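Local coordinates for mandelate racemase/muconate lactonizing enzyme family protein (Roseovarius nubinhibens ISM, PDB 3U4F) that binds magnesium in a TIM-barrel fold of the enolase superfamily and probably acts as a hydro-lyase or racemase, at residues Thr26-Phe31 / Val39-Glu44; Gly347-Asp352 / Val371-Glu376. One frame throughout, in Å; residues are numbered along the deposited sequence.

Contact 1 of 2, residues Thr26-Phe31 / Val39-Glu44; sequences TAIETF and VRVTSE
The guanidinium of R40 has the carboxylate of E29 at its edge and the CZ corner of the F31 ring over one face, with the ring plane standing at 90° to it. For the F31 ring, R40 NH2 lies at the edge, so this is an edge approach and not a stack. R40 grips E29 side-on: NE reaches OE2 at 2.9 Å from above the carboxylate plane, while NH2 meets OE1 on its syn side at 3.1 Å. A bend at chi3 (58°) turns NE and NH2 toward the carboxylate of E29, whose OE1 also has a hydrogen bond with Y383 OH. A lysine in place of R40 has no second nitrogen to grip with, and would probably leave one E29 carboxylate oxygen without its arginine partner. The two strands form an antiparallel beta hairpin in the N-terminal capping domain, E29 and R40 being a hydrogen-bonded pair. At the other end T26 and A27 both face T42, a classic beta bulge: T26 N donates to T42 O at 2.8 Å, and A27 N reaches the same oxygen only weakly. A water links E29 OE2, R40 O and T42 OG1. On the opposite face I28 CG2 packs 3.8 Å from V39 CG1, against helices 58-73 and 98-119.

Contact 2 of 2, residues Gly347-Asp352 / Val371-Glu376; sequences GLFVED and VEICPE
F349 CD1 and V371 CG1 meet at 3.6 Å in the apolar centre, and I373 CD1 comes up to the edge of the F349 ring, in its plane. One ring face is taken by CB of the neighbouring L348. V371 turns CG1 anti to its backbone nitrogen (chi1 166°), which lays that methyl against CB, CG and CD1 of the phenylalanine; L313 of helix 313-322 touches both residues. Around this centre the loop between strands 332-335 and 360-363 and the chain entering helix 375-380 are joined by a single backbone bridge, F349 with I373, flanked by two nearly straight hydrogen bonds: V350 N to E372 O at 3.0 Å, and C374 N to L348 O at 2.8 Å. C374 is the N-cap residue of helix 375-380, and its bond to L348 thus lies at the start of that helix. Farther out, V350 CG2 rests on P375 CD at 3.9 Å and against the carboxylate carbon of E372. At the polar edge E351, bent at chi2 (83°), brings OE1 to E372 N at 2.8 Å on the syn side of its carboxylate. A water donates to E351 OE2 and E372 OE1, which probably eases the repulsion between the two carboxylates.

How the contacts relate
Contact 1 is complete early in the sequence, long before contact 2 begins, yet in space their centres are about 18 Å apart and their nearest atoms about 7 Å apart, without touching. Contact 1 belongs to the N-terminal domain, contact 2 to the C-terminal barrel domain. The chain ties them together: helix 375-380, which starts in contact 2, leads into strand 382-387, and that strand pairs with strand 25-32 of contact 1 at the edge of the four-stranded antiparallel sheet. The end of the chain thus returns from the barrel to complete the N-terminal domain's sheet. Both contacts lie away from the magnesium sites.

Contact 1 of 2, residues Thr26-Phe31 / Val39-Glu44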
loop_
_atom_site.group_PDB
_atom_site.type_symbol
_atom_site.label_atom_id
_atom_site.label_comp_id
_atom_site.label_asym_id
_atom_site.label_seq_id
_atom_site.Cartn_x
_atom_site.Cartn_y
_atom_site.Cartn_z
ATOM N N THR A 26 -1.499 -6.628 -26.785
ATOM C CA THR A 26 -0.261 -7.245 -27.242
ATOM C C THR A 26 1.001 -6.460 -26.857
ATOM O O THR A 26 2.098 -6.980 -26.931
ATOM C CB THR A 26 -0.290 -7.521 -28.775
ATOM O OG1 THR A 26 -0.632 -6.321 -29.475
ATOM C CG2 THR A 26 -1.323 -8.582 -29.099
ATOM N N ALA A 27 0.850 -5.196 -26.475
ATOM C CA ALA A 27 1.980 -4.398 -26.007
ATOM C C ALA A 27 1.504 -3.332 -25.030
ATOM O O ALA A 27 0.410 -2.794 -25.179
ATOM C CB ALA A 27 2.689 -3.725 -27.160
ATOM N N ILE A 28 2.342 -3.048 -24.043
ATOM C CA ILE A 28 2.124 -1.930 -23.132
ATOM C C ILE A 28 3.465 -1.194 -23.085
ATOM O O ILE A 28 4.514 -1.793 -22.791
ATOM C CB ILE A 28 1.760 -2.411 -21.706
ATOM C CG1 ILE A 28 0.400 -3.132 -21.695
ATOM C CG2 ILE A 28 1.741 -1.196 -20.776
ATOM C CD1 ILE A 28 0.042 -3.871 -20.368
ATOM N N GLU A 29 3.435 0.098 -23.414
ATOM C CA GLU A 29 4.621 0.931 -23.436
ATOM C C GLU A 29 4.492 2.083 -22.459
ATOM O O GLU A 29 3.404 2.656 -22.298
ATOM C CB GLU A 29 4.812 1.522 -24.835
ATOM C CG GLU A 29 4.968 0.441 -25.924
ATOM C CD GLU A 29 4.764 1.019 -27.311
ATOM O OE1 GLU A 29 5.783 1.285 -28.011
ATOM O OE2 GLU A 29 3.581 1.223 -27.660
ATOM N N THR A 30 5.591 2.433 -21.811
ATOM C CA THR A 30 5.571 3.599 -20.913
ATOM C C THR A 30 6.586 4.611 -21.387
ATOM O O THR A 30 7.640 4.259 -21.939
ATOM C CB THR A 30 5.869 3.231 -19.423
ATOM O OG1 THR A 30 7.049 2.395 -19.374
ATOM C CG2 THR A 30 4.685 2.495 -18.790
ATOM N N PHE A 31 6.238 5.882 -21.186
ATOM C CA PHE A 31 7.105 7.017 -21.470
ATOM C C PHE A 31 7.080 7.942 -20.265
ATOM O O PHE A 31 6.055 8.600 -19.994
ATOM C CB PHE A 31 6.559 7.786 -22.693
ATOM C CG PHE A 31 6.279 6.905 -23.893
ATOM C CD1 PHE A 31 7.173 6.877 -24.978
ATOM C CD2 PHE A 31 5.145 6.113 -23.949
ATOM C CE1 PHE A 31 6.901 6.110 -26.107
ATOM C CE2 PHE A 31 4.871 5.316 -25.074
ATOM C CZ PHE A 31 5.755 5.320 -26.157
ATOM N N VAL A 39 1.166 5.976 -20.763
ATOM C CA VAL A 39 1.073 4.584 -21.128
ATOM C C VAL A 39 0.404 4.498 -22.470
ATOM O O VAL A 39 -0.650 5.125 -22.691
ATOM C CB VAL A 39 0.226 3.775 -20.117
ATOM C CG1 VAL A 39 0.151 2.290 -20.496
ATOM C CG2 VAL A 39 0.791 3.945 -18.725
ATOM N N ARG A 40 1.015 3.734 -23.366
ATOM C CA ARG A 40 0.349 3.440 -24.631
ATOM C C ARG A 40 0.086 1.969 -24.692
ATOM O O ARG A 40 1.025 1.176 -24.505
ATOM C CB ARG A 40 1.167 3.877 -25.861
ATOM C CG ARG A 40 0.378 3.550 -27.187
ATOM C CD ARG A 40 1.018 4.152 -28.458
ATOM N NE ARG A 40 2.406 3.680 -28.627
ATOM C CZ ARG A 40 3.310 4.241 -29.429
ATOM N NH1 ARG A 40 3.011 5.302 -30.177
ATOM N NH2 ARG A 40 4.533 3.734 -29.498
ATOM N N VAL A 41 -1.160 1.588 -24.954
ATOM C CA VAL A 41 -1.511 0.172 -25.076
ATOM C C VAL A 41 -1.867 -0.150 -26.523
ATOM O O VAL A 41 -2.399 0.703 -27.225
ATOM C CB VAL A 41 -2.662 -0.293 -24.150
ATOM C CG1 VAL A 41 -2.252 -0.203 -22.652
ATOM C CG2 VAL A 41 -4.007 0.468 -24.432
ATOM N N THR A 42 -1.562 -1.378 -26.936
ATOM C CA THR A 42 -1.829 -1.829 -28.321
ATOM C C THR A 42 -2.601 -3.130 -28.266
ATOM O O THR A 42 -2.185 -4.059 -27.591
ATOM C CB THR A 42 -0.529 -2.082 -29.117
ATOM O OG1 THR A 42 0.313 -0.934 -29.045
ATOM C CG2 THR A 42 -0.820 -2.407 -30.613
ATOM N N SER A 43 -3.736 -3.187 -28.960
ATOM C CA SER A 43 -4.512 -4.406 -29.016
ATOM C C SER A 43 -4.040 -5.255 -30.194
ATOM O O SER A 43 -3.279 -4.784 -31.056
ATOM C CB SER A 43 -6.011 -4.107 -29.116
ATOM O OG SER A 43 -6.270 -3.370 -30.297
ATOM N N GLU A 44 -4.492 -6.504 -30.225
ATOM C CA GLU A 44 -4.013 -7.456 -31.239
ATOM C C GLU A 44 -4.449 -7.059 -32.648
ATOM O O GLU A 44 -3.737 -7.333 -33.606
ATOM C CB GLU A 44 -4.374 -8.910 -30.888
ATOM C CG GLU A 44 -5.843 -9.249 -30.881
ATOM C CD GLU A 44 -6.105 -10.757 -30.721
ATOM O OE1 GLU A 44 -5.157 -11.572 -30.865
ATOM O OE2 GLU A 44 -7.274 -11.119 -30.456
HETATM O O HOH W 1 1.593 -0.390 -26.718
#

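Contact 2 of 2, residues Gly347-Asp352 / Val371-Glu376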
loop_
_atom_site.group_PDB
_atom_site.type_symbol
_atom_site.label_atom_id
_atom_site.label_comp_id
_atom_site.label_asym_id
_atom_site.label_seq_id
_atom_site.Cartn_x
_atom_site.Cartn_y
_atom_site.Cartn_z
ATOM N N GLY A 347 4.298 21.883 -21.078
ATOM C CA GLY A 347 4.700 21.225 -22.324
ATOM C C GLY A 347 4.439 19.726 -22.411
ATOM O O GLY A 347 5.131 19.031 -23.167
ATOM N N LEU A 348 3.440 19.228 -21.663
ATOM C CA LEU A 348 3.058 17.816 -21.716
ATOM C C LEU A 348 2.176 17.465 -22.919
ATOM O O LEU A 348 2.242 16.356 -23.440
ATOM C CB LEU A 348 2.303 17.407 -20.432
ATOM C CG LEU A 348 3.027 17.528 -19.088
ATOM C CD1 LEU A 348 2.049 17.151 -17.969
ATOM C CD2 LEU A 348 4.259 16.559 -19.102
ATOM N N PHE A 349 1.357 18.408 -23.367
ATOM C CA PHE A 349 0.298 18.078 -24.316
ATOM C C PHE A 349 0.276 19.025 -25.514
ATOM O O PHE A 349 0.629 20.185 -25.396
ATOM C CB PHE A 349 -1.085 18.119 -23.644
ATOM C CG PHE A 349 -1.148 17.433 -22.298
ATOM C CD1 PHE A 349 -0.926 16.062 -22.184
ATOM C CD2 PHE A 349 -1.451 18.162 -21.150
ATOM C CE1 PHE A 349 -0.999 15.443 -20.933
ATOM C CE2 PHE A 349 -1.520 17.540 -19.896
ATOM C CZ PHE A 349 -1.290 16.194 -19.791
ATOM N N VAL A 350 -0.183 18.514 -26.646
ATOM C CA VAL A 350 -0.319 19.310 -27.855
ATOM C C VAL A 350 -1.446 20.335 -27.652
ATOM O O VAL A 350 -1.243 21.536 -27.838
ATOM C CB VAL A 350 -0.632 18.406 -29.082
ATOM C CG1 VAL A 350 -0.800 19.233 -30.332
ATOM C CG2 VAL A 350 0.522 17.354 -29.324
ATOM N N GLU A 351 -2.615 19.842 -27.266
ATOM C CA GLU A 351 -3.782 20.685 -26.960
ATOM C C GLU A 351 -3.738 21.202 -25.513
ATOM O O GLU A 351 -3.009 20.684 -24.654
ATOM C CB GLU A 351 -5.073 19.874 -27.112
ATOM C CG GLU A 351 -5.269 19.133 -28.433
ATOM C CD GLU A 351 -4.563 17.750 -28.524
ATOM O OE1 GLU A 351 -3.809 17.349 -27.603
ATOM O OE2 GLU A 351 -4.790 17.066 -29.535
ATOM N N ASP A 352 -4.591 22.168 -25.212
ATOM C CA ASP A 352 -4.779 22.599 -23.837
ATOM C C ASP A 352 -6.240 22.323 -23.500
ATOM O O ASP A 352 -7.154 23.035 -23.977
ATOM C CB ASP A 352 -4.425 24.085 -23.716
ATOM C CG ASP A 352 -4.666 24.653 -22.322
ATOM O OD1 ASP A 352 -5.103 23.898 -21.422
ATOM O OD2 ASP A 352 -4.434 25.878 -22.160
ATOM N N VAL A 371 -6.720 14.042 -26.287
ATOM C CA VAL A 371 -5.445 14.743 -26.091
ATOM C C VAL A 371 -4.275 13.913 -26.660
ATOM O O VAL A 371 -4.273 12.679 -26.597
ATOM C CB VAL A 371 -5.218 15.139 -24.570
ATOM C CG1 VAL A 371 -3.768 15.548 -24.274
ATOM C CG2 VAL A 371 -6.140 16.306 -24.168
ATOM N N GLU A 372 -3.298 14.602 -27.237
ATOM C CA GLU A 372 -2.081 13.933 -27.741
ATOM C C GLU A 372 -0.921 14.377 -26.873
ATOM O O GLU A 372 -0.817 15.539 -26.543
ATOM C CB GLU A 372 -1.814 14.302 -29.212
ATOM C CG GLU A 372 -0.468 13.751 -29.745
ATOM C CD GLU A 372 -0.097 14.313 -31.128
ATOM O OE1 GLU A 372 -0.938 15.019 -31.742
ATOM O OE2 GLU A 372 1.057 14.081 -31.573
ATOM N N ILE A 373 -0.066 13.448 -26.449
ATOM C CA ILE A 373 1.114 13.829 -25.699
ATOM C C ILE A 373 2.079 14.563 -26.621
ATOM O O ILE A 373 2.227 14.187 -27.772
ATOM C CB ILE A 373 1.802 12.576 -25.076
ATOM C CG1 ILE A 373 0.734 11.696 -24.409
ATOM C CG2 ILE A 373 2.935 13.015 -24.136
ATOM C CD1 ILE A 373 -0.015 12.408 -23.214
ATOM N N CYS A 374 2.703 15.624 -26.124
ATOM C CA CYS A 374 3.607 16.439 -26.922
ATOM C C CYS A 374 4.749 15.578 -27.482
ATOM O O CYS A 374 5.399 14.888 -26.711
ATOM C CB CYS A 374 4.180 17.538 -26.045
ATOM S SG CYS A 374 5.419 18.539 -26.880
ATOM N N PRO A 375 4.976 15.599 -28.820
ATOM C CA PRO A 375 6.052 14.741 -29.368
ATOM C C PRO A 375 7.411 15.072 -28.814
ATOM O O PRO A 375 8.215 14.156 -28.679
ATOM C CB PRO A 375 6.020 15.025 -30.880
ATOM C CG PRO A 375 4.607 15.323 -31.125
ATOM C CD PRO A 375 4.161 16.165 -29.906
ATOM N N GLU A 376 7.679 16.340 -28.510
ATOM C CA GLU A 376 8.975 16.710 -27.935
ATOM C C GLU A 376 9.147 16.111 -26.528
ATOM O O GLU A 376 10.232 15.644 -26.163
ATOM C CB GLU A 376 9.121 18.234 -27.917
ATOM C CG GLU A 376 10.365 18.782 -27.244
ATOM C CD GLU A 376 11.674 18.400 -27.926
ATOM O OE1 GLU A 376 11.706 18.165 -29.161
ATOM O OE2 GLU A 376 12.689 18.349 -27.197
HETATM O O HOH W 2 -3.109 16.473 -31.599
#